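Local atomic coordinates of DNR protein (Pseudomonas aeruginosa, PDB entry 2Z69), a protein that senses nitric oxide and regulates transcription for dissimilative nitrate respiration, probably by binding DNA, the part here being its sensor domain. Residues His17-Pro22 with Lys117-Gln122; Pro25-Glu30 with Leu123-Pro128; Tyr45-Gly50 with Ala55-Ile60; Glu79-Asn82 with Thr86-Glu89. All coordinates share one frame; numbering follows the deposited sequence.

Interaction 1 (His17-Pro22 with Lys117-Gln122); sequences HHLFEP and KAYLRQ
Tyr119 and Leu19 are joined by one polar link: the phenol OH gives its hydrogen to the backbone carbonyl of Leu19, with 2.7 Å between Tyr119 OH and Leu19 O. The approach uses a lone pair of the carbonyl oxygen, in the carbonyl plane, at a C=O...donor angle of 132°. Because CG of Tyr119 stands anti to its backbone N (chi1 -176°), the ring reaches straight from helix 116-123 to the loop, and Leu19 O meets it at its edge. Both residues are buried, so the bond satisfies a polar pair inside the protein. The loop is shaped from within as well, since Leu19 N donates to His17 ND1 over 3.0 Å and His17 O accepts from both Phe20 N and Glu21 N. Here the N-terminal loop is fastened to the helix that follows the beta-barrel of the cyclic nucleotide-binding (CAP_ED) fold. Van der Waals contacts flank the bond. Leu19 crosses the tyrosine at about a right angle, its CD2 lying 3.6 Å from Tyr119 OH, while Phe20 CE2 comes to 4.5 Å from Tyr119 CE1. Phe56 meets the tyrosine ring edge-to-face, and Leu133 of helix 127-140 touches the side chains of both Leu19 and Tyr119.

Interaction 2 (Pro25-Glu30 with Leu123-Pro128); sequences PVQLQE and LQDNTP
Asp125 accepts two hydrogen bonds from the side-chain amide nitrogen of Gln27. Just before it, Leu123 closes helix 116-123 with its CB pointing away from helix 25-33; its carbonyl takes the backbone N-H of Asn126, the distance from Leu123 O to Asn126 N being 3.0 Å, and so shapes the turn. At Asp125 the chain offers two acceptors. Gln27 NE2 lies 3.1 Å from Asp125 OD1 and 3.2 Å from Asp125 O, with both bonds bent, at N-H...acceptor angles of 136° and 139°. The two oxygens lie near the plane of the glutamine amide, yet each is met from above its own plane, carboxylate or carbonyl, and amide and carboxylate stand almost perpendicular (89°). The chain of Gln27, extended beyond CG, carries the amide across to the turn, and two bonds on one nitrogen limit how the amide can rotate. Asn126 follows at the N-cap position of the next helix, its CB pointing toward helix 25-33. Thr127 then begins helix 127-140, and its OG1 is hydrogen-bonded to Thr127 of the second subunit. The contact therefore links helix 25-33 to the turn between helix 116-123, where Gln122 also touches Gln27, and helix 127-140, whose first turn packs against the neighbouring subunit.

Interaction 3 (Tyr45-Gly50 with Ala55-Ile60); sequences YVFRQG and AFYYLI
Val46 CG1 stands anti to its backbone N (chi1 -169°), while Tyr57 CG is anti to its own carbonyl carbon, and these two torsions set a methyl squarely over a ring. The result is a CH-pi contact: Val46 CG1 sits 3.5 Å from the centroid of the Tyr57 ring, only 14° off the ring normal. Phe47 adds an aromatic neighbour. Its ring brings CD1 to 3.7 Å from Tyr57 CE1, so that the tyrosine carbon lies at the phenylalanine's edge; the planes meet obliquely, at 37°. One water bridges the segments, donating to Val46 O at 2.8 Å and lying 3.0 Å from Tyr57 OH, which ties the phenol to the backbone of segment 45-50. Beyond the pair, Phe87 lies near Tyr57, Tyr99 stacks on Phe47, and Leu151 of the second subunit packs on Phe47. Two consecutive side chains, Val46 and Phe47, can both face the tyrosine because they lie opposite Ala103 in a classic beta bulge. Strand 45-47 belongs to one four-stranded antiparallel sheet and strand 55-59 to the other, the two facing sheets of the beta-barrel in a cyclic nucleotide-binding domain.

Interaction 4 (Glu79-Asn82 with Thr86-Glu89); sequences EVTN and TFAE
Thr81 crosses the start of the Phe87 side chain at a slant, its OG1 3.8 Å from Phe87 CB and its CG2 3.9 Å from Phe87 CD1. With the methyl anti to the threonine's backbone N and the hydroxyl anti to its carbonyl carbon (chi1 -52°), this rotamer turns OG1 to the phenylalanine CB and CG2 to its CD1. The same methyl also comes to 4.0 Å from Thr86 O. No direct hydrogen bond crosses between the two segments; a water offers a tenuous bridge, donating to Glu79 OE1 at 3.0 Å and only weakly to Thr86 O. This is a junction of the beta-barrel of the cyclic nucleotide-binding fold: strands 75-82 and 86-87 are each outermost, within this chain, in their own antiparallel sheet, and the chain passes between them through a short turn. Within 86-89, Thr86 OG1 makes a weak hydrogen bond to Glu89 OE2, 3.1 Å away. The two carboxylates, 6.9 Å apart between Glu79 OE1 and Glu89 OE1, may raise each other's proton affinity slightly, an effect the hydrogen bonds they accept would offset. Both reach the second subunit: Glu79 OE2 accepts a hydrogen bond from the backbone N of its Leu151, and Glu89 OE2 a weak one from that of its Leu153.

From the N terminus, the loop 17-22 opens interaction 1 and helix 25-33 opens interaction 2, before the chain enters the barrel. There interaction 3 closes a short loop between 45-50 and 55-60, and interaction 4 another between 79-82 and 86-89; the two follow in series, about 9 Å apart between centres, and both lie within the long spans of interactions 1 and 2. Helix 116-123 then closes interaction 1 and residues 123-128 close interaction 2, so these two cross. Phe56 and Thr86 carry the barrel to the loop of interaction 1, while Gln122 and Gln27 join interactions 1 and 2, tying the N-terminal elements to the C-terminal helices.

Interaction 1 (His17-Pro22 with Lys117-Gln122)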
# COMPACT_ATOMS: atom_id res chain seq x y z
N HIS B 17 -12.91 -4.85 14.88
CA HIS B 17 -12.46 -5.15 13.53
C HIS B 17 -11.23 -4.34 13.12
O HIS B 17 -11.20 -3.12 13.28
CB HIS B 17 -13.61 -4.87 12.56
CG HIS B 17 -13.36 -5.37 11.18
ND1 HIS B 17 -12.50 -4.74 10.31
CD2 HIS B 17 -13.82 -6.46 10.54
CE1 HIS B 17 -12.45 -5.42 9.18
NE2 HIS B 17 -13.25 -6.46 9.29
N HIS B 18 -10.23 -5.01 12.54
CA HIS B 18 -8.94 -4.37 12.18
C HIS B 18 -9.01 -3.10 11.31
O HIS B 18 -8.05 -2.32 11.31
CB HIS B 18 -7.99 -5.38 11.51
CG HIS B 18 -8.46 -5.87 10.17
ND1 HIS B 18 -8.26 -5.16 9.01
CD2 HIS B 18 -9.16 -6.97 9.82
CE1 HIS B 18 -8.81 -5.81 7.99
NE2 HIS B 18 -9.35 -6.92 8.46
N LEU B 19 -10.10 -2.89 10.56
CA LEU B 19 -10.20 -1.69 9.70
C LEU B 19 -10.56 -0.42 10.45
O LEU B 19 -10.33 0.71 9.96
CB LEU B 19 -11.20 -1.91 8.55
CG LEU B 19 -10.64 -2.68 7.35
CD1 LEU B 19 -11.63 -2.69 6.20
CD2 LEU B 19 -9.29 -2.12 6.89
N PHE B 20 -11.12 -0.60 11.65
CA PHE B 20 -11.66 0.49 12.45
C PHE B 20 -10.96 0.55 13.80
O PHE B 20 -11.08 1.55 14.50
CB PHE B 20 -13.18 0.33 12.66
CG PHE B 20 -13.93 0.04 11.39
CD1 PHE B 20 -14.22 -1.27 11.02
CD2 PHE B 20 -14.33 1.06 10.56
CE1 PHE B 20 -14.92 -1.55 9.83
CE2 PHE B 20 -15.00 0.80 9.37
CZ PHE B 20 -15.30 -0.52 9.02
N GLU B 21 -10.24 -0.51 14.14
CA GLU B 21 -9.51 -0.60 15.42
C GLU B 21 -8.55 0.57 15.71
O GLU B 21 -8.64 1.19 16.79
CB GLU B 21 -8.77 -1.96 15.53
CG GLU B 21 -7.53 -1.97 16.43
CD GLU B 21 -7.87 -1.80 17.90
OE1 GLU B 21 -9.03 -2.10 18.27
OE2 GLU B 21 -6.99 -1.35 18.67
N PRO B 22 -7.64 0.89 14.76
CA PRO B 22 -6.66 1.96 15.06
C PRO B 22 -7.27 3.37 15.14
O PRO B 22 -6.60 4.33 15.55
CB PRO B 22 -5.65 1.86 13.91
CG PRO B 22 -5.97 0.56 13.18
CD PRO B 22 -7.42 0.33 13.42
N LYS B 117 -14.59 7.88 0.50
CA LYS B 117 -14.11 9.24 0.77
C LYS B 117 -14.03 9.61 2.28
O LYS B 117 -13.09 10.26 2.71
CB LYS B 117 -14.95 10.27 -0.02
N ALA B 118 -15.03 9.19 3.06
CA ALA B 118 -15.02 9.46 4.50
C ALA B 118 -13.99 8.62 5.22
O ALA B 118 -13.37 9.10 6.13
CB ALA B 118 -16.40 9.21 5.12
N TYR B 119 -13.82 7.37 4.83
CA TYR B 119 -12.80 6.54 5.49
C TYR B 119 -11.40 7.13 5.24
O TYR B 119 -10.60 7.32 6.18
CB TYR B 119 -12.92 5.08 5.03
CG TYR B 119 -11.97 4.12 5.72
CD1 TYR B 119 -12.22 3.66 7.01
CD2 TYR B 119 -10.82 3.68 5.08
CE1 TYR B 119 -11.34 2.76 7.63
CE2 TYR B 119 -9.94 2.80 5.71
CZ TYR B 119 -10.22 2.34 6.97
OH TYR B 119 -9.33 1.46 7.55
N LEU B 120 -11.14 7.50 3.98
CA LEU B 120 -9.85 8.03 3.58
C LEU B 120 -9.57 9.38 4.23
O LEU B 120 -8.41 9.75 4.43
CB LEU B 120 -9.75 8.11 2.05
CG LEU B 120 -9.65 6.79 1.27
CD1 LEU B 120 -9.92 7.00 -0.23
CD2 LEU B 120 -8.26 6.18 1.48
N ARG B 121 -10.62 10.10 4.59
CA ARG B 121 -10.48 11.33 5.35
C ARG B 121 -9.91 11.07 6.75
O ARG B 121 -9.08 11.86 7.22
CB ARG B 121 -11.82 12.03 5.45
CG ARG B 121 -11.77 13.57 5.33
CD ARG B 121 -13.20 14.13 5.24
NE ARG B 121 -13.90 13.60 4.08
CZ ARG B 121 -15.19 13.27 4.04
NH1 ARG B 121 -15.97 13.41 5.12
NH2 ARG B 121 -15.70 12.78 2.92
N GLN B 122 -10.35 10.00 7.40
CA GLN B 122 -9.84 9.61 8.74
C GLN B 122 -8.40 9.17 8.63
O GLN B 122 -7.56 9.47 9.48
CB GLN B 122 -10.63 8.44 9.34
CG GLN B 122 -12.11 8.64 9.38
CD GLN B 122 -12.48 10.01 9.88
OE1 GLN B 122 -12.22 10.34 11.04
NE2 GLN B 122 -13.06 10.82 9.00

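Interaction 2 (Pro25-Glu30 with Leu123-Pro128)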
# COMPACT_ATOMS: atom_id res chain seq x y z
N PRO B 25 -12.06 6.72 19.18
CA PRO B 25 -13.51 6.89 19.38
C PRO B 25 -14.12 8.04 18.58
O PRO B 25 -15.19 7.88 17.99
CB PRO B 25 -13.61 7.16 20.88
CG PRO B 25 -12.48 6.38 21.46
CD PRO B 25 -11.36 6.41 20.45
N VAL B 26 -13.43 9.18 18.55
CA VAL B 26 -13.89 10.36 17.81
C VAL B 26 -14.01 10.07 16.31
O VAL B 26 -15.05 10.33 15.70
CB VAL B 26 -12.95 11.59 18.03
CG1 VAL B 26 -13.56 12.86 17.43
CG2 VAL B 26 -12.68 11.78 19.51
N GLN B 27 -12.94 9.52 15.73
CA GLN B 27 -12.89 9.19 14.30
C GLN B 27 -13.92 8.16 13.89
O GLN B 27 -14.51 8.26 12.82
CB GLN B 27 -11.47 8.73 13.91
CG GLN B 27 -10.45 9.89 13.86
CD GLN B 27 -9.01 9.42 13.81
OE1 GLN B 27 -8.70 8.25 14.07
NE2 GLN B 27 -8.10 10.33 13.48
N LEU B 28 -14.14 7.18 14.76
CA LEU B 28 -15.11 6.11 14.53
C LEU B 28 -16.54 6.66 14.48
O LEU B 28 -17.31 6.31 13.58
CB LEU B 28 -14.98 5.03 15.62
CG LEU B 28 -15.63 3.68 15.36
CD1 LEU B 28 -15.47 3.22 13.90
CD2 LEU B 28 -15.06 2.65 16.31
N GLN B 29 -16.86 7.53 15.44
CA GLN B 29 -18.13 8.24 15.50
C GLN B 29 -18.39 8.98 14.20
O GLN B 29 -19.48 8.91 13.64
CB GLN B 29 -18.10 9.21 16.71
CG GLN B 29 -19.42 9.91 17.07
CD GLN B 29 -19.24 11.13 18.00
OE1 GLN B 29 -18.67 12.16 17.61
NE2 GLN B 29 -19.75 11.02 19.22
N GLU B 30 -17.38 9.69 13.70
CA GLU B 30 -17.51 10.50 12.48
C GLU B 30 -17.77 9.63 11.25
O GLU B 30 -18.54 10.00 10.35
CB GLU B 30 -16.27 11.39 12.29
CG GLU B 30 -16.40 12.43 11.17
CD GLU B 30 -15.23 13.40 11.08
OE1 GLU B 30 -14.43 13.50 12.03
OE2 GLU B 30 -15.12 14.11 10.05
N LEU B 123 -8.14 8.44 7.56
CA LEU B 123 -6.82 7.91 7.27
C LEU B 123 -5.80 9.03 7.20
O LEU B 123 -4.70 8.89 7.73
CB LEU B 123 -6.86 7.12 5.96
CG LEU B 123 -5.68 6.28 5.55
CD1 LEU B 123 -5.34 5.35 6.66
CD2 LEU B 123 -6.06 5.49 4.31
N GLN B 124 -6.16 10.14 6.57
CA GLN B 124 -5.28 11.29 6.44
C GLN B 124 -4.80 11.88 7.77
O GLN B 124 -3.84 12.64 7.77
CB GLN B 124 -5.93 12.37 5.59
CG GLN B 124 -6.19 11.94 4.15
CD GLN B 124 -7.06 12.94 3.41
OE1 GLN B 124 -7.05 14.13 3.72
NE2 GLN B 124 -7.83 12.45 2.44
N ASP B 125 -5.46 11.55 8.88
CA ASP B 125 -4.91 11.85 10.20
C ASP B 125 -4.87 10.66 11.17
O ASP B 125 -5.13 10.79 12.37
CB ASP B 125 -5.55 13.09 10.83
CG ASP B 125 -7.03 12.91 11.11
OD1 ASP B 125 -7.44 13.10 12.28
OD2 ASP B 125 -7.78 12.59 10.16
N ASN B 126 -4.53 9.50 10.63
CA ASN B 126 -4.23 8.34 11.45
C ASN B 126 -3.05 7.60 10.83
O ASN B 126 -3.24 6.70 10.01
CB ASN B 126 -5.45 7.41 11.59
CG ASN B 126 -5.32 6.42 12.75
OD1 ASN B 126 -6.22 6.28 13.56
ND2 ASN B 126 -4.19 5.75 12.83
N THR B 127 -1.83 7.97 11.21
CA THR B 127 -0.61 7.29 10.70
C THR B 127 -0.63 5.78 10.98
O THR B 127 -0.40 5.03 10.06
CB THR B 127 0.69 7.89 11.21
OG1 THR B 127 0.48 9.25 11.54
CG2 THR B 127 1.78 7.79 10.16
N PRO B 128 -0.94 5.34 12.22
CA PRO B 128 -1.02 3.91 12.50
C PRO B 128 -1.91 3.17 11.50
O PRO B 128 -1.50 2.14 10.98
CB PRO B 128 -1.64 3.87 13.91
CG PRO B 128 -1.14 5.10 14.56
CD PRO B 128 -1.21 6.13 13.44

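Interaction 3 (Tyr45-Gly50 with Ala55-Ile60)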
# COMPACT_ATOMS: atom_id res chain seq x y z
N TYR B 45 -29.00 -7.47 -4.37
CA TYR B 45 -27.64 -7.06 -4.61
C TYR B 45 -27.14 -6.01 -3.65
O TYR B 45 -27.87 -5.04 -3.38
CB TYR B 45 -27.48 -6.58 -6.06
CG TYR B 45 -27.70 -7.74 -7.00
CD1 TYR B 45 -28.94 -7.92 -7.61
CD2 TYR B 45 -26.72 -8.71 -7.17
CE1 TYR B 45 -29.18 -9.02 -8.47
CE2 TYR B 45 -26.93 -9.82 -8.01
CZ TYR B 45 -28.16 -9.97 -8.65
OH TYR B 45 -28.39 -11.05 -9.45
N VAL B 46 -25.92 -6.18 -3.13
CA VAL B 46 -25.29 -5.09 -2.36
C VAL B 46 -24.71 -4.07 -3.39
O VAL B 46 -24.88 -2.89 -3.26
CB VAL B 46 -24.15 -5.54 -1.50
CG1 VAL B 46 -23.75 -4.39 -0.56
CG2 VAL B 46 -24.53 -6.79 -0.66
N PHE B 47 -24.01 -4.58 -4.41
CA PHE B 47 -23.61 -3.78 -5.55
C PHE B 47 -23.42 -4.74 -6.72
O PHE B 47 -23.35 -5.97 -6.50
CB PHE B 47 -22.34 -2.99 -5.25
CG PHE B 47 -21.18 -3.83 -4.72
CD1 PHE B 47 -20.85 -3.79 -3.39
CD2 PHE B 47 -20.38 -4.59 -5.58
CE1 PHE B 47 -19.70 -4.54 -2.90
CE2 PHE B 47 -19.29 -5.32 -5.11
CZ PHE B 47 -18.96 -5.28 -3.75
N ARG B 48 -23.44 -4.18 -7.92
CA ARG B 48 -23.27 -4.94 -9.17
C ARG B 48 -21.94 -4.58 -9.86
O ARG B 48 -21.50 -3.44 -9.79
CB ARG B 48 -24.45 -4.70 -10.13
CG ARG B 48 -25.83 -4.98 -9.49
CD ARG B 48 -26.99 -4.42 -10.38
NE ARG B 48 -28.29 -4.70 -9.74
CZ ARG B 48 -28.75 -3.99 -8.72
NH1 ARG B 48 -28.02 -2.96 -8.28
NH2 ARG B 48 -29.93 -4.26 -8.19
N GLN B 49 -21.32 -5.56 -10.52
CA GLN B 49 -20.10 -5.34 -11.21
C GLN B 49 -20.36 -4.22 -12.23
O GLN B 49 -21.39 -4.21 -12.88
CB GLN B 49 -19.63 -6.62 -11.90
CG GLN B 49 -18.42 -6.40 -12.91
CD GLN B 49 -17.83 -7.70 -13.40
OE1 GLN B 49 -18.14 -8.77 -12.87
NE2 GLN B 49 -16.95 -7.61 -14.42
N GLY B 50 -19.44 -3.25 -12.30
CA GLY B 50 -19.49 -2.18 -13.31
C GLY B 50 -20.17 -0.92 -12.80
O GLY B 50 -20.19 0.08 -13.48
N ALA B 55 -18.07 2.95 -2.08
CA ALA B 55 -18.28 2.56 -0.69
C ALA B 55 -17.80 1.15 -0.42
O ALA B 55 -17.75 0.33 -1.33
CB ALA B 55 -19.74 2.67 -0.34
N PHE B 56 -17.41 0.86 0.82
CA PHE B 56 -17.25 -0.52 1.26
C PHE B 56 -18.25 -0.80 2.39
O PHE B 56 -18.92 0.13 2.85
CB PHE B 56 -15.82 -0.81 1.71
CG PHE B 56 -15.41 -0.08 2.94
CD1 PHE B 56 -15.09 1.28 2.89
CD2 PHE B 56 -15.29 -0.76 4.16
CE1 PHE B 56 -14.69 1.97 4.03
CE2 PHE B 56 -14.90 -0.08 5.32
CZ PHE B 56 -14.58 1.28 5.25
N TYR B 57 -18.34 -2.06 2.81
CA TYR B 57 -19.43 -2.56 3.63
C TYR B 57 -18.93 -3.31 4.87
O TYR B 57 -17.93 -4.02 4.83
CB TYR B 57 -20.33 -3.47 2.80
CG TYR B 57 -21.02 -2.69 1.72
CD1 TYR B 57 -20.37 -2.36 0.53
CD2 TYR B 57 -22.31 -2.20 1.94
CE1 TYR B 57 -21.02 -1.57 -0.45
CE2 TYR B 57 -22.94 -1.41 1.00
CZ TYR B 57 -22.30 -1.13 -0.19
OH TYR B 57 -23.00 -0.34 -1.11
N TYR B 58 -19.62 -3.10 5.99
CA TYR B 58 -19.51 -4.00 7.12
C TYR B 58 -20.80 -4.81 7.21
O TYR B 58 -21.90 -4.24 7.19
CB TYR B 58 -19.29 -3.20 8.38
CG TYR B 58 -19.22 -4.01 9.64
CD1 TYR B 58 -20.37 -4.19 10.41
CD2 TYR B 58 -18.04 -4.61 10.04
CE1 TYR B 58 -20.35 -4.92 11.56
CE2 TYR B 58 -17.99 -5.36 11.25
CZ TYR B 58 -19.17 -5.50 11.98
OH TYR B 58 -19.23 -6.21 13.12
N LEU B 59 -20.67 -6.13 7.30
CA LEU B 59 -21.84 -7.01 7.36
C LEU B 59 -22.26 -7.22 8.82
O LEU B 59 -21.62 -7.96 9.58
CB LEU B 59 -21.52 -8.36 6.64
CG LEU B 59 -22.61 -9.40 6.39
CD1 LEU B 59 -23.83 -8.80 5.73
CD2 LEU B 59 -22.05 -10.56 5.57
N ILE B 60 -23.34 -6.56 9.22
CA ILE B 60 -23.81 -6.67 10.60
C ILE B 60 -24.35 -8.09 10.80
O ILE B 60 -23.91 -8.80 11.68
CB ILE B 60 -24.87 -5.60 10.96
CG1 ILE B 60 -24.33 -4.18 10.73
CG2 ILE B 60 -25.39 -5.80 12.40
CD1 ILE B 60 -25.43 -3.22 10.26
O HOH W 1 -25.88 -1.26 -1.20

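Interaction 4 (Glu79-Asn82 with Thr86-Glu89)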
# COMPACT_ATOMS: atom_id res chain seq x y z
N GLU B 79 -15.37 -14.62 -3.07
CA GLU B 79 -15.44 -14.90 -1.64
C GLU B 79 -16.88 -15.01 -1.16
O GLU B 79 -17.81 -14.53 -1.81
CB GLU B 79 -14.70 -13.81 -0.86
CG GLU B 79 -15.05 -12.41 -1.36
CD GLU B 79 -14.08 -11.31 -0.87
OE1 GLU B 79 -13.69 -11.32 0.33
OE2 GLU B 79 -13.72 -10.42 -1.70
N VAL B 80 -17.05 -15.66 -0.02
CA VAL B 80 -18.30 -15.65 0.71
C VAL B 80 -17.99 -14.95 2.04
O VAL B 80 -17.09 -15.39 2.77
CB VAL B 80 -18.85 -17.06 0.94
CG1 VAL B 80 -20.12 -17.01 1.81
CG2 VAL B 80 -19.12 -17.76 -0.44
N THR B 81 -18.68 -13.84 2.32
CA THR B 81 -18.42 -13.06 3.54
C THR B 81 -19.42 -13.40 4.66
O THR B 81 -20.63 -13.39 4.45
CB THR B 81 -18.48 -11.56 3.25
OG1 THR B 81 -17.62 -11.25 2.13
CG2 THR B 81 -18.05 -10.75 4.48
N ASN B 82 -18.89 -13.69 5.84
CA ASN B 82 -19.70 -13.99 7.04
C ASN B 82 -19.96 -12.73 7.85
O ASN B 82 -19.23 -11.73 7.71
CB ASN B 82 -18.98 -15.04 7.90
CG ASN B 82 -18.74 -16.35 7.14
OD1 ASN B 82 -19.67 -16.93 6.57
ND2 ASN B 82 -17.49 -16.79 7.10
N THR B 86 -15.90 -7.31 6.82
CA THR B 86 -16.01 -6.22 5.83
C THR B 86 -15.76 -6.81 4.48
O THR B 86 -15.22 -7.88 4.38
CB THR B 86 -14.99 -5.06 6.06
OG1 THR B 86 -13.66 -5.60 6.19
CG2 THR B 86 -15.36 -4.25 7.32
N PHE B 87 -16.18 -6.09 3.44
CA PHE B 87 -15.86 -6.45 2.09
C PHE B 87 -15.83 -5.22 1.20
O PHE B 87 -16.41 -4.19 1.54
CB PHE B 87 -16.81 -7.56 1.55
CG PHE B 87 -18.29 -7.18 1.52
CD1 PHE B 87 -19.13 -7.46 2.61
CD2 PHE B 87 -18.84 -6.66 0.37
CE1 PHE B 87 -20.48 -7.18 2.55
CE2 PHE B 87 -20.18 -6.36 0.28
CZ PHE B 87 -21.01 -6.61 1.36
N ALA B 88 -15.12 -5.33 0.08
CA ALA B 88 -14.98 -4.23 -0.88
C ALA B 88 -14.03 -3.09 -0.47
O ALA B 88 -13.91 -2.10 -1.20
CB ALA B 88 -16.39 -3.68 -1.30
N GLU B 89 -13.32 -3.23 0.65
CA GLU B 89 -12.41 -2.16 1.10
C GLU B 89 -11.19 -2.02 0.18
O GLU B 89 -10.61 -0.94 0.06
CB GLU B 89 -11.95 -2.39 2.54
CG GLU B 89 -11.15 -3.68 2.74
CD GLU B 89 -11.99 -4.85 3.24
OE1 GLU B 89 -13.19 -4.90 2.92
OE2 GLU B 89 -11.46 -5.72 3.94
O HOH W 2 -15.33 -10.85 2.85